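Local coordinates for protein endosialidase (Enterobacteria phage phi92, PDB 4HIZ) that probably hydrolyses internal alpha-2,8 and alpha-2,9 linkages of bacterial polysialic acid, as a trimeric phage enzyme with a sialidase fold, at residues Leu40-Phe51 against Leu61-Phe69; Cys351-Thr362 against Asn398-Leu408. All coordinates share one frame; numbering follows the deposited sequence.

Contact 1 (Leu40-Phe51 against Leu61-Phe69); sequences LPDISKFKNAAF and LTYVSEGFF
The Tyr63 ring carries Leu40 on one face: CD1 of Leu40 stands 4.0 Å from the ring centroid, 15° off the normal, a CH-pi contact, while the carbonyl oxygen of Phe51 lies at the ring's edge, near its plane. Tyr63 OH continues beyond the pair to Arg435. The Phe68 ring is used in the same way, with Ala50 CB over one face, 3.7 Å from the centroid, and the Asn48 carbonyl carbon at the edge. With Phe68 CG anti to the backbone N (chi1 -173°), the ring lies against Ala49 and Ala50, its CE1 3.5 Å from Ala50 CB. Within segment 40-51, Phe51 CZ sits over the centre of the Phe46 ring and Pro41 CG over a face of Phe51.

Strands 49-53 and 61-64 form a beta hairpin in the N-terminal extension; the N-to-C directions of 49-51 and 61-64 differ by 148°, which is antiparallel. Phe51 and Tyr63 are its hydrogen-bonded pair: Phe51 N donates to Tyr63 O at 2.8 Å, and Tyr63 N returns a bond to Phe51 O. Ala50 faces Val64 as the non-hydrogen-bonded pair. Ser65 N then donates to Ala49 O at 2.9 Å, almost straight.

Past the strand, Ser65 OG replaces a backbone acceptor, taking the N-H of Ala49 at 3.0 Å; the hydroxyl sits between its own N and carbonyl carbon, turned to segment 40-51. Asn48 N bonds to Glu66 O in the carbonyl plane, at the type II turn Ser65-Phe68. A water accepts from Glu66 N and donates to Phe46 O. Across the trimer, Ile43 packs on Phe529 and Tyr63 on Val530 of a second subunit.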
loop_
_atom_site.group_PDB
_atom_site.type_symbol
_atom_site.label_atom_id
_atom_site.label_comp_id
_atom_site.label_asym_id
_atom_site.label_seq_id
_atom_site.Cartn_x
_atom_site.Cartn_y
_atom_site.Cartn_z
ATOM N N LEU A 40 -35.896 10.571 -17.352
ATOM C CA LEU A 40 -34.654 9.909 -17.814
ATOM C C LEU A 40 -34.893 8.436 -18.055
ATOM O O LEU A 40 -35.536 7.781 -17.225
ATOM C CB LEU A 40 -33.470 10.097 -16.844
ATOM C CG LEU A 40 -33.001 11.556 -16.746
ATOM C CD1 LEU A 40 -31.883 11.694 -15.728
ATOM C CD2 LEU A 40 -32.519 12.066 -18.104
ATOM N N PRO A 41 -34.371 7.904 -19.180
ATOM C CA PRO A 41 -34.527 6.483 -19.478
ATOM C C PRO A 41 -33.433 5.690 -18.764
ATOM O O PRO A 41 -32.727 6.231 -17.910
ATOM C CB PRO A 41 -34.319 6.441 -20.987
ATOM C CG PRO A 41 -33.241 7.482 -21.224
ATOM C CD PRO A 41 -33.617 8.613 -20.250
ATOM N N ASP A 42 -33.300 4.420 -19.103
ATOM C CA ASP A 42 -32.250 3.607 -18.526
ATOM C C ASP A 42 -30.946 3.947 -19.261
ATOM O O ASP A 42 -30.582 3.297 -20.238
ATOM C CB ASP A 42 -32.612 2.140 -18.729
ATOM C CG ASP A 42 -31.731 1.202 -17.920
ATOM O OD1 ASP A 42 -30.719 1.656 -17.337
ATOM O OD2 ASP A 42 -32.066 0.001 -17.879
ATOM N N ILE A 43 -30.256 4.980 -18.795
ATOM C CA ILE A 43 -29.073 5.488 -19.489
ATOM C C ILE A 43 -27.976 4.433 -19.718
ATOM O O ILE A 43 -27.310 4.433 -20.756
ATOM C CB ILE A 43 -28.569 6.760 -18.769
ATOM C CG1 ILE A 43 -29.608 7.865 -18.924
ATOM C CG2 ILE A 43 -27.214 7.265 -19.373
ATOM C CD1 ILE A 43 -29.306 9.081 -18.040
ATOM N N SER A 44 -27.836 3.487 -18.791
ATOM C CA SER A 44 -26.767 2.502 -18.921
ATOM C C SER A 44 -26.991 1.527 -20.088
ATOM O O SER A 44 -26.065 0.819 -20.489
ATOM C CB SER A 44 -26.593 1.740 -17.612
ATOM O OG SER A 44 -27.787 1.072 -17.302
ATOM N N LYS A 45 -28.204 1.508 -20.644
ATOM C CA LYS A 45 -28.519 0.662 -21.803
ATOM C C LYS A 45 -28.309 1.368 -23.159
ATOM O O LYS A 45 -28.691 0.832 -24.219
ATOM C CB LYS A 45 -29.954 0.143 -21.721
ATOM C CG LYS A 45 -30.244 -0.717 -20.488
ATOM C CD LYS A 45 -29.220 -1.860 -20.310
ATOM C CE LYS A 45 -29.367 -2.951 -21.365
ATOM N NZ LYS A 45 -28.410 -4.121 -21.198
ATOM N N PHE A 46 -27.703 2.546 -23.137
ATOM C CA PHE A 46 -27.415 3.270 -24.373
ATOM C C PHE A 46 -25.918 3.450 -24.482
ATOM O O PHE A 46 -25.211 3.552 -23.453
ATOM C CB PHE A 46 -27.985 4.678 -24.329
ATOM C CG PHE A 46 -29.486 4.750 -24.373
ATOM C CD1 PHE A 46 -30.236 4.521 -23.225
ATOM C CD2 PHE A 46 -30.144 5.095 -25.561
ATOM C CE1 PHE A 46 -31.633 4.630 -23.248
ATOM C CE2 PHE A 46 -31.552 5.198 -25.611
ATOM C CZ PHE A 46 -32.298 4.965 -24.455
ATOM N N LYS A 47 -25.426 3.538 -25.716
ATOM C CA LYS A 47 -24.140 4.193 -25.916
ATOM C C LYS A 47 -24.290 5.304 -26.931
ATOM O O LYS A 47 -25.252 5.338 -27.705
ATOM C CB LYS A 47 -23.058 3.208 -26.393
ATOM C CG LYS A 47 -23.225 2.722 -27.828
ATOM C CD LYS A 47 -21.943 2.051 -28.340
ATOM C CE LYS A 47 -22.154 1.473 -29.741
ATOM N NZ LYS A 47 -20.954 0.776 -30.262
ATOM N N ASN A 48 -23.352 6.237 -26.886
ATOM C CA ASN A 48 -23.309 7.340 -27.848
ATOM C C ASN A 48 -24.627 8.121 -27.913
ATOM O O ASN A 48 -25.061 8.515 -28.991
ATOM C CB ASN A 48 -22.968 6.799 -29.236
ATOM C CG ASN A 48 -21.682 5.982 -29.242
ATOM O OD1 ASN A 48 -20.813 6.154 -28.384
ATOM N ND2 ASN A 48 -21.555 5.095 -30.213
ATOM N N ALA A 49 -25.247 8.373 -26.764
ATOM C CA ALA A 49 -26.552 9.010 -26.760
ATOM C C ALA A 49 -26.588 10.089 -25.698
ATOM O O ALA A 49 -25.873 10.007 -24.688
ATOM C CB ALA A 49 -27.653 7.945 -26.478
ATOM N N ALA A 50 -27.431 11.093 -25.902
ATOM C CA ALA A 50 -27.668 12.083 -24.854
ATOM C C ALA A 50 -29.149 12.417 -24.758
ATOM O O ALA A 50 -29.888 12.279 -25.742
ATOM C CB ALA A 50 -26.869 13.330 -25.115
ATOM N N PHE A 51 -29.564 12.881 -23.578
ATOM C CA PHE A 51 -30.986 13.062 -23.279
ATOM C C PHE A 51 -31.201 14.434 -22.663
ATOM O O PHE A 51 -30.630 14.745 -21.620
ATOM C CB PHE A 51 -31.451 11.973 -22.294
ATOM C CG PHE A 51 -31.085 10.583 -22.752
ATOM C CD1 PHE A 51 -31.877 9.917 -23.667
ATOM C CD2 PHE A 51 -29.910 9.969 -22.309
ATOM C CE1 PHE A 51 -31.520 8.634 -24.123
ATOM C CE2 PHE A 51 -29.545 8.704 -22.771
ATOM C CZ PHE A 51 -30.354 8.043 -23.684
ATOM N N LEU A 61 -31.312 20.360 -19.025
ATOM C CA LEU A 61 -29.922 19.967 -18.917
ATOM C C LEU A 61 -29.822 18.688 -19.730
ATOM O O LEU A 61 -30.839 17.997 -19.952
ATOM C CB LEU A 61 -29.560 19.692 -17.449
ATOM C CG LEU A 61 -29.714 20.922 -16.525
ATOM C CD1 LEU A 61 -29.626 20.522 -15.063
ATOM C CD2 LEU A 61 -28.589 21.942 -16.883
ATOM N N THR A 62 -28.610 18.358 -20.189
ATOM C CA THR A 62 -28.442 17.160 -21.034
ATOM C C THR A 62 -27.673 16.101 -20.306
ATOM O O THR A 62 -26.679 16.396 -19.650
ATOM C CB THR A 62 -27.723 17.558 -22.355
ATOM O OG1 THR A 62 -28.559 18.530 -23.017
ATOM C CG2 THR A 62 -27.497 16.329 -23.266
ATOM N N TYR A 63 -28.151 14.861 -20.383
ATOM C CA TYR A 63 -27.545 13.775 -19.622
ATOM C C TYR A 63 -26.950 12.800 -20.610
ATOM O O TYR A 63 -27.645 12.383 -21.561
ATOM C CB TYR A 63 -28.647 13.079 -18.796
ATOM C CG TYR A 63 -29.214 14.000 -17.730
ATOM C CD1 TYR A 63 -30.153 15.003 -18.054
ATOM C CD2 TYR A 63 -28.757 13.926 -16.405
ATOM C CE1 TYR A 63 -30.637 15.873 -17.087
ATOM C CE2 TYR A 63 -29.253 14.790 -15.412
ATOM C CZ TYR A 63 -30.203 15.757 -15.763
ATOM O OH TYR A 63 -30.708 16.615 -14.797
ATOM N N VAL A 64 -25.680 12.432 -20.430
ATOM C CA VAL A 64 -25.037 11.600 -21.472
ATOM C C VAL A 64 -24.886 10.141 -21.080
ATOM O O VAL A 64 -24.703 9.822 -19.903
ATOM C CB VAL A 64 -23.650 12.159 -21.889
ATOM C CG1 VAL A 64 -23.791 13.662 -22.224
ATOM C CG2 VAL A 64 -22.638 11.958 -20.771
ATOM N N SER A 65 -24.956 9.252 -22.068
ATOM C CA SER A 65 -24.585 7.853 -21.859
ATOM C C SER A 65 -23.086 7.684 -22.083
ATOM O O SER A 65 -22.401 8.606 -22.515
ATOM C CB SER A 65 -25.336 6.926 -22.846
ATOM O OG SER A 65 -24.767 7.079 -24.150
ATOM N N GLU A 66 -22.579 6.503 -21.759
ATOM C CA GLU A 66 -21.213 6.164 -22.100
ATOM C C GLU A 66 -21.008 6.327 -23.607
ATOM O O GLU A 66 -21.899 6.005 -24.396
ATOM C CB GLU A 66 -20.911 4.733 -21.657
ATOM C CG GLU A 66 -20.568 4.671 -20.172
ATOM C CD GLU A 66 -19.144 5.164 -19.914
ATOM O OE1 GLU A 66 -18.218 4.707 -20.630
ATOM O OE2 GLU A 66 -18.952 6.016 -19.020
ATOM N N GLY A 67 -19.865 6.891 -23.988
ATOM C CA GLY A 67 -19.485 6.976 -25.394
ATOM C C GLY A 67 -19.878 8.289 -26.048
ATOM O O GLY A 67 -19.342 8.618 -27.113
ATOM N N PHE A 68 -20.813 9.029 -25.434
ATOM C CA PHE A 68 -21.274 10.262 -26.043
ATOM C C PHE A 68 -20.080 11.226 -26.143
ATOM O O PHE A 68 -19.859 11.895 -27.188
ATOM C CB PHE A 68 -22.450 10.892 -25.265
ATOM C CG PHE A 68 -23.053 12.067 -25.976
ATOM C CD1 PHE A 68 -23.996 11.874 -26.974
ATOM C CD2 PHE A 68 -22.611 13.368 -25.709
ATOM C CE1 PHE A 68 -24.517 12.974 -27.679
ATOM C CE2 PHE A 68 -23.135 14.469 -26.399
ATOM C CZ PHE A 68 -24.092 14.268 -27.384
ATOM N N PHE A 69 -19.311 11.299 -25.050
ATOM C CA PHE A 69 -18.006 11.964 -25.067
ATOM C C PHE A 69 -16.941 10.924 -24.843
ATOM O O PHE A 69 -17.141 9.981 -24.070
ATOM C CB PHE A 69 -17.881 13.006 -23.941
ATOM C CG PHE A 69 -18.787 14.185 -24.106
ATOM C CD1 PHE A 69 -18.711 14.979 -25.237
ATOM C CD2 PHE A 69 -19.735 14.472 -23.151
ATOM C CE1 PHE A 69 -19.567 16.068 -25.383
ATOM C CE2 PHE A 69 -20.580 15.567 -23.292
ATOM C CZ PHE A 69 -20.506 16.364 -24.408
HETATM O O HOH W 1 -24.283 4.345 -20.782
#

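Contact 2 (Cys351-Thr362 against Asn398-Leu408); sequences CIKYYDGILYLT and NLPFAKVGDYL
Strand 401-404 runs at 21° to strand 351-355 and at 142° to strand 358-362, comparing N-to-C directions, and its short axis stays too far from both for backbone pairing, so the packing is through side chains. Two antiparallel hairpins of the catalytic beta-propeller domain meet here, one turning at Tyr355-Ile358 (type I') and the other at Val404-Tyr407 (type II').

Phe401 fills the middle. Its CG lies between the backbone N and the carbonyl carbon, and the ring lies against the face of the first hairpin that carries Cys351, Lys353, Tyr360 and Thr362. CZ of Phe401 meets Tyr360 CB at 3.6 Å, its CE2 meets Lys353 CB at 3.7 Å, and the carbonyl oxygens of Cys351 and Tyr360 lie at the ring's edge; Lys353 CG stands over one face. Cys351 SG rests against the Pro400 backbone, 3.5 Å from CA.

Nearer the turns, Lys403 and Tyr355 run alongside one another, pointing opposite ways. Lys403 CB lies over the centre of the Tyr355 ring, 3.5 Å from the centroid and 14° off its normal, a CH-pi contact, and Lys403 N donates to Tyr355 OH at 3.1 Å, nearly straight. One residue thus holds both the face and the hydroxyl of the tyrosine. Beyond CB the lysine passes Tyr360 obliquely; NZ bonds to Gly405 O and to a water shared with Asp356 OD2. Leu408 CD2 lies over one face of the Tyr360 ring, and Leu408 CD1 is 4.0 Å from Tyr360 CD1. Lys353 NZ hydrogen-bonds to Ile352 O from above the carbonyl plane and forms a salt bridge with Asp88 OD2; a water links it to Phe401 N.

At the far end Thr362 OG1 donates to Leu399 O over 2.7 Å, approaching from above the carbonyl plane, and accepts from a water that takes the N-H of Leu399.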
loop_
_atom_site.group_PDB
_atom_site.type_symbol
_atom_site.label_atom_id
_atom_site.label_comp_id
_atom_site.label_asym_id
_atom_site.label_seq_id
_atom_site.Cartn_x
_atom_site.Cartn_y
_atom_site.Cartn_z
ATOM N N CYS A 351 -12.045 32.117 -12.360
ATOM C CA CYS A 351 -11.036 31.308 -13.052
ATOM C C CYS A 351 -10.625 32.170 -14.223
ATOM O O CYS A 351 -11.484 32.715 -14.942
ATOM C CB CYS A 351 -11.634 30.004 -13.566
ATOM S SG CYS A 351 -11.993 28.821 -12.218
ATOM N N ILE A 352 -9.321 32.308 -14.424
ATOM C CA ILE A 352 -8.849 33.173 -15.504
ATOM C C ILE A 352 -7.828 32.457 -16.375
ATOM O O ILE A 352 -6.967 31.736 -15.857
ATOM C CB ILE A 352 -8.213 34.484 -14.979
ATOM C CG1 ILE A 352 -7.122 34.211 -13.934
ATOM C CG2 ILE A 352 -9.290 35.374 -14.369
ATOM C CD1 ILE A 352 -6.342 35.496 -13.509
ATOM N N LYS A 353 -7.934 32.635 -17.694
ATOM C CA LYS A 353 -6.966 32.036 -18.623
ATOM C C LYS A 353 -6.749 32.979 -19.801
ATOM O O LYS A 353 -7.696 33.499 -20.375
ATOM C CB LYS A 353 -7.442 30.674 -19.131
ATOM C CG LYS A 353 -7.489 29.574 -18.034
ATOM C CD LYS A 353 -6.072 29.234 -17.534
ATOM C CE LYS A 353 -6.080 28.328 -16.265
ATOM N NZ LYS A 353 -6.819 29.041 -15.104
ATOM N N TYR A 354 -5.490 33.165 -20.152
ATOM C CA TYR A 354 -5.120 34.014 -21.294
ATOM C C TYR A 354 -4.765 33.152 -22.487
ATOM O O TYR A 354 -3.935 32.226 -22.368
ATOM C CB TYR A 354 -3.931 34.866 -20.870
ATOM C CG TYR A 354 -3.410 35.850 -21.879
ATOM C CD1 TYR A 354 -3.999 37.103 -22.021
ATOM C CD2 TYR A 354 -2.287 35.555 -22.638
ATOM C CE1 TYR A 354 -3.473 38.043 -22.930
ATOM C CE2 TYR A 354 -1.780 36.481 -23.537
ATOM C CZ TYR A 354 -2.382 37.701 -23.673
ATOM O OH TYR A 354 -1.844 38.633 -24.569
ATOM N N TYR A 355 -5.379 33.449 -23.638
ATOM C CA TYR A 355 -5.030 32.766 -24.885
ATOM C C TYR A 355 -4.983 33.765 -26.019
ATOM O O TYR A 355 -5.970 34.464 -26.272
ATOM C CB TYR A 355 -6.110 31.757 -25.260
ATOM C CG TYR A 355 -6.266 30.609 -24.325
ATOM C CD1 TYR A 355 -5.463 29.483 -24.459
ATOM C CD2 TYR A 355 -7.229 30.628 -23.329
ATOM C CE1 TYR A 355 -5.618 28.387 -23.623
ATOM C CE2 TYR A 355 -7.396 29.542 -22.481
ATOM C CZ TYR A 355 -6.574 28.430 -22.635
ATOM O OH TYR A 355 -6.729 27.335 -21.825
ATOM N N ASP A 356 -3.844 33.821 -26.707
ATOM C CA ASP A 356 -3.748 34.605 -27.934
ATOM C C ASP A 356 -4.239 36.036 -27.754
ATOM O O ASP A 356 -5.005 36.551 -28.576
ATOM C CB ASP A 356 -4.561 33.937 -29.030
ATOM C CG ASP A 356 -4.026 32.573 -29.379
ATOM O OD1 ASP A 356 -2.782 32.384 -29.276
ATOM O OD2 ASP A 356 -4.828 31.673 -29.741
ATOM N N GLY A 357 -3.804 36.679 -26.683
ATOM C CA GLY A 357 -4.083 38.093 -26.502
ATOM C C GLY A 357 -5.411 38.402 -25.833
ATOM O O GLY A 357 -5.713 39.561 -25.602
ATOM N N ILE A 358 -6.191 37.372 -25.493
ATOM C CA ILE A 358 -7.505 37.586 -24.883
ATOM C C ILE A 358 -7.516 36.926 -23.520
ATOM O O ILE A 358 -7.061 35.799 -23.368
ATOM C CB ILE A 358 -8.643 37.053 -25.767
ATOM C CG1 ILE A 358 -8.619 37.810 -27.103
ATOM C CG2 ILE A 358 -10.029 37.234 -25.068
ATOM C CD1 ILE A 358 -9.688 37.426 -28.039
ATOM N N LEU A 359 -8.011 37.637 -22.518
ATOM C CA LEU A 359 -8.089 37.089 -21.177
ATOM C C LEU A 359 -9.555 36.693 -20.968
ATOM O O LEU A 359 -10.444 37.520 -21.111
ATOM C CB LEU A 359 -7.686 38.200 -20.177
ATOM C CG LEU A 359 -7.707 37.807 -18.693
ATOM C CD1 LEU A 359 -6.773 36.587 -18.440
ATOM C CD2 LEU A 359 -7.277 39.054 -17.877
ATOM N N TYR A 360 -9.801 35.420 -20.631
ATOM C CA TYR A 360 -11.156 34.921 -20.326
ATOM C C TYR A 360 -11.291 34.720 -18.839
ATOM O O TYR A 360 -10.320 34.391 -18.158
ATOM C CB TYR A 360 -11.358 33.556 -21.035
ATOM C CG TYR A 360 -11.253 33.675 -22.541
ATOM C CD1 TYR A 360 -12.362 34.069 -23.302
ATOM C CD2 TYR A 360 -10.041 33.422 -23.202
ATOM C CE1 TYR A 360 -12.279 34.209 -24.693
ATOM C CE2 TYR A 360 -9.944 33.537 -24.593
ATOM C CZ TYR A 360 -11.065 33.936 -25.326
ATOM O OH TYR A 360 -10.979 34.059 -26.691
ATOM N N LEU A 361 -12.502 34.949 -18.327
ATOM C CA LEU A 361 -12.760 34.861 -16.891
ATOM C C LEU A 361 -14.144 34.262 -16.678
ATOM O O LEU A 361 -15.089 34.592 -17.398
ATOM C CB LEU A 361 -12.682 36.288 -16.279
ATOM C CG LEU A 361 -13.013 36.450 -14.777
ATOM C CD1 LEU A 361 -12.244 37.647 -14.168
ATOM C CD2 LEU A 361 -14.512 36.660 -14.503
ATOM N N THR A 362 -14.269 33.355 -15.708
ATOM C CA THR A 362 -15.617 32.953 -15.259
ATOM C C THR A 362 -15.738 33.210 -13.778
ATOM O O THR A 362 -14.733 33.164 -13.062
ATOM C CB THR A 362 -15.841 31.421 -15.424
ATOM O OG1 THR A 362 -14.852 30.718 -14.666
ATOM C CG2 THR A 362 -15.771 31.012 -16.873
ATOM N N ASN A 398 -17.006 27.077 -8.617
ATOM C CA ASN A 398 -16.155 27.749 -9.594
ATOM C C ASN A 398 -16.321 27.042 -10.941
ATOM O O ASN A 398 -16.792 25.898 -10.999
ATOM C CB ASN A 398 -14.676 27.829 -9.153
ATOM C CG ASN A 398 -14.015 26.477 -9.085
ATOM O OD1 ASN A 398 -14.634 25.541 -8.643
ATOM N ND2 ASN A 398 -12.778 26.373 -9.492
ATOM N N LEU A 399 -15.920 27.708 -12.019
ATOM C CA LEU A 399 -16.126 27.196 -13.375
ATOM C C LEU A 399 -14.805 27.199 -14.143
ATOM O O LEU A 399 -14.568 28.051 -15.010
ATOM C CB LEU A 399 -17.157 28.033 -14.141
ATOM C CG LEU A 399 -18.609 27.975 -13.606
ATOM C CD1 LEU A 399 -19.530 28.831 -14.506
ATOM C CD2 LEU A 399 -19.124 26.547 -13.581
ATOM N N PRO A 400 -13.918 26.268 -13.814
ATOM C CA PRO A 400 -12.625 26.224 -14.519
ATOM C C PRO A 400 -12.800 25.745 -15.949
ATOM O O PRO A 400 -13.803 25.086 -16.326
ATOM C CB PRO A 400 -11.786 25.247 -13.676
ATOM C CG PRO A 400 -12.848 24.264 -13.176
ATOM C CD PRO A 400 -14.039 25.198 -12.802
ATOM N N PHE A 401 -11.829 26.088 -16.787
ATOM C CA PHE A 401 -12.033 25.873 -18.207
ATOM C C PHE A 401 -10.708 25.887 -18.937
ATOM O O PHE A 401 -9.688 26.358 -18.400
ATOM C CB PHE A 401 -12.947 26.968 -18.798
ATOM C CG PHE A 401 -12.346 28.349 -18.738
ATOM C CD1 PHE A 401 -12.522 29.136 -17.591
ATOM C CD2 PHE A 401 -11.605 28.858 -19.815
ATOM C CE1 PHE A 401 -11.966 30.432 -17.513
ATOM C CE2 PHE A 401 -11.058 30.169 -19.733
ATOM C CZ PHE A 401 -11.225 30.924 -18.587
ATOM N N ALA A 402 -10.723 25.362 -20.158
ATOM C CA ALA A 402 -9.615 25.601 -21.091
ATOM C C ALA A 402 -10.174 25.948 -22.466
ATOM O O ALA A 402 -11.320 25.595 -22.774
ATOM C CB ALA A 402 -8.760 24.298 -21.211
ATOM N N LYS A 403 -9.368 26.619 -23.299
ATOM C CA LYS A 403 -9.767 26.912 -24.680
ATOM C C LYS A 403 -9.117 25.882 -25.594
ATOM O O LYS A 403 -7.895 25.665 -25.534
ATOM C CB LYS A 403 -9.316 28.322 -25.109
ATOM C CG LYS A 403 -9.807 28.685 -26.494
ATOM C CD LYS A 403 -9.571 30.200 -26.739
ATOM C CE LYS A 403 -10.129 30.630 -28.078
ATOM N NZ LYS A 403 -9.249 30.090 -29.178
ATOM N N VAL A 404 -9.931 25.218 -26.412
ATOM C CA VAL A 404 -9.406 24.251 -27.379
ATOM C C VAL A 404 -10.023 24.650 -28.710
ATOM O O VAL A 404 -11.231 24.571 -28.892
ATOM C CB VAL A 404 -9.810 22.807 -27.019
ATOM C CG1 VAL A 404 -9.245 21.820 -28.044
ATOM C CG2 VAL A 404 -9.322 22.432 -25.617
ATOM N N GLY A 405 -9.197 25.115 -29.634
ATOM C CA GLY A 405 -9.715 25.677 -30.865
ATOM C C GLY A 405 -10.645 26.832 -30.556
ATOM O O GLY A 405 -10.329 27.704 -29.736
ATOM N N ASP A 406 -11.814 26.819 -31.188
ATOM C CA ASP A 406 -12.749 27.924 -31.085
ATOM C C ASP A 406 -13.547 27.924 -29.780
ATOM O O ASP A 406 -14.317 28.856 -29.534
ATOM C CB ASP A 406 -13.745 27.874 -32.245
ATOM C CG ASP A 406 -13.126 28.257 -33.595
ATOM O OD1 ASP A 406 -12.031 28.869 -33.642
ATOM O OD2 ASP A 406 -13.774 27.966 -34.626
ATOM N N TYR A 407 -13.381 26.889 -28.963
ATOM C CA TYR A 407 -14.285 26.672 -27.837
ATOM C C TYR A 407 -13.638 26.752 -26.477
ATOM O O TYR A 407 -12.500 26.332 -26.285
ATOM C CB TYR A 407 -14.899 25.259 -27.944
ATOM C CG TYR A 407 -15.752 25.107 -29.162
ATOM C CD1 TYR A 407 -17.108 25.435 -29.134
ATOM C CD2 TYR A 407 -15.211 24.613 -30.351
ATOM C CE1 TYR A 407 -17.908 25.276 -30.266
ATOM C CE2 TYR A 407 -15.994 24.454 -31.483
ATOM C CZ TYR A 407 -17.331 24.800 -31.441
ATOM O OH TYR A 407 -18.084 24.637 -32.582
ATOM N N LEU A 408 -14.401 27.241 -25.512
ATOM C CA LEU A 408 -14.056 27.042 -24.113
ATOM C C LEU A 408 -14.802 25.813 -23.641
ATOM O O LEU A 408 -16.029 25.714 -23.827
ATOM C CB LEU A 408 -14.532 28.234 -23.258
ATOM C CG LEU A 408 -13.893 29.596 -23.605
ATOM C CD1 LEU A 408 -14.283 30.613 -22.544
ATOM C CD2 LEU A 408 -12.380 29.483 -23.677
HETATM O O HOH W 2 -9.503 27.883 -15.808
HETATM O O HOH W 3 -6.548 29.951 -28.421
HETATM O O HOH W 4 -15.042 30.493 -11.554
#

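Overall arrangement
Contacts 1 and 2 reach the same mixed sheet, in which strands 33-36 and 401-404 are outermost within the chain, yet their centres are 27 Å apart and their nearest atoms about 10 Å, so they do not touch. Contact 1 joins neighbouring strands of that sheet within one hairpin; contact 2 sets the sheet's strand 401-404 against a hairpin of a different four-stranded sheet. The chemistry follows: backbone bonds dominate the first, whereas both direct bonds across the second use side-chain hydroxyls. Contact 1 is partly buried, its centre about 35 Å from that of the chain, and meets a second subunit; contact 2 is buried, its centre about 25 Å away, with no other protein chain touching it.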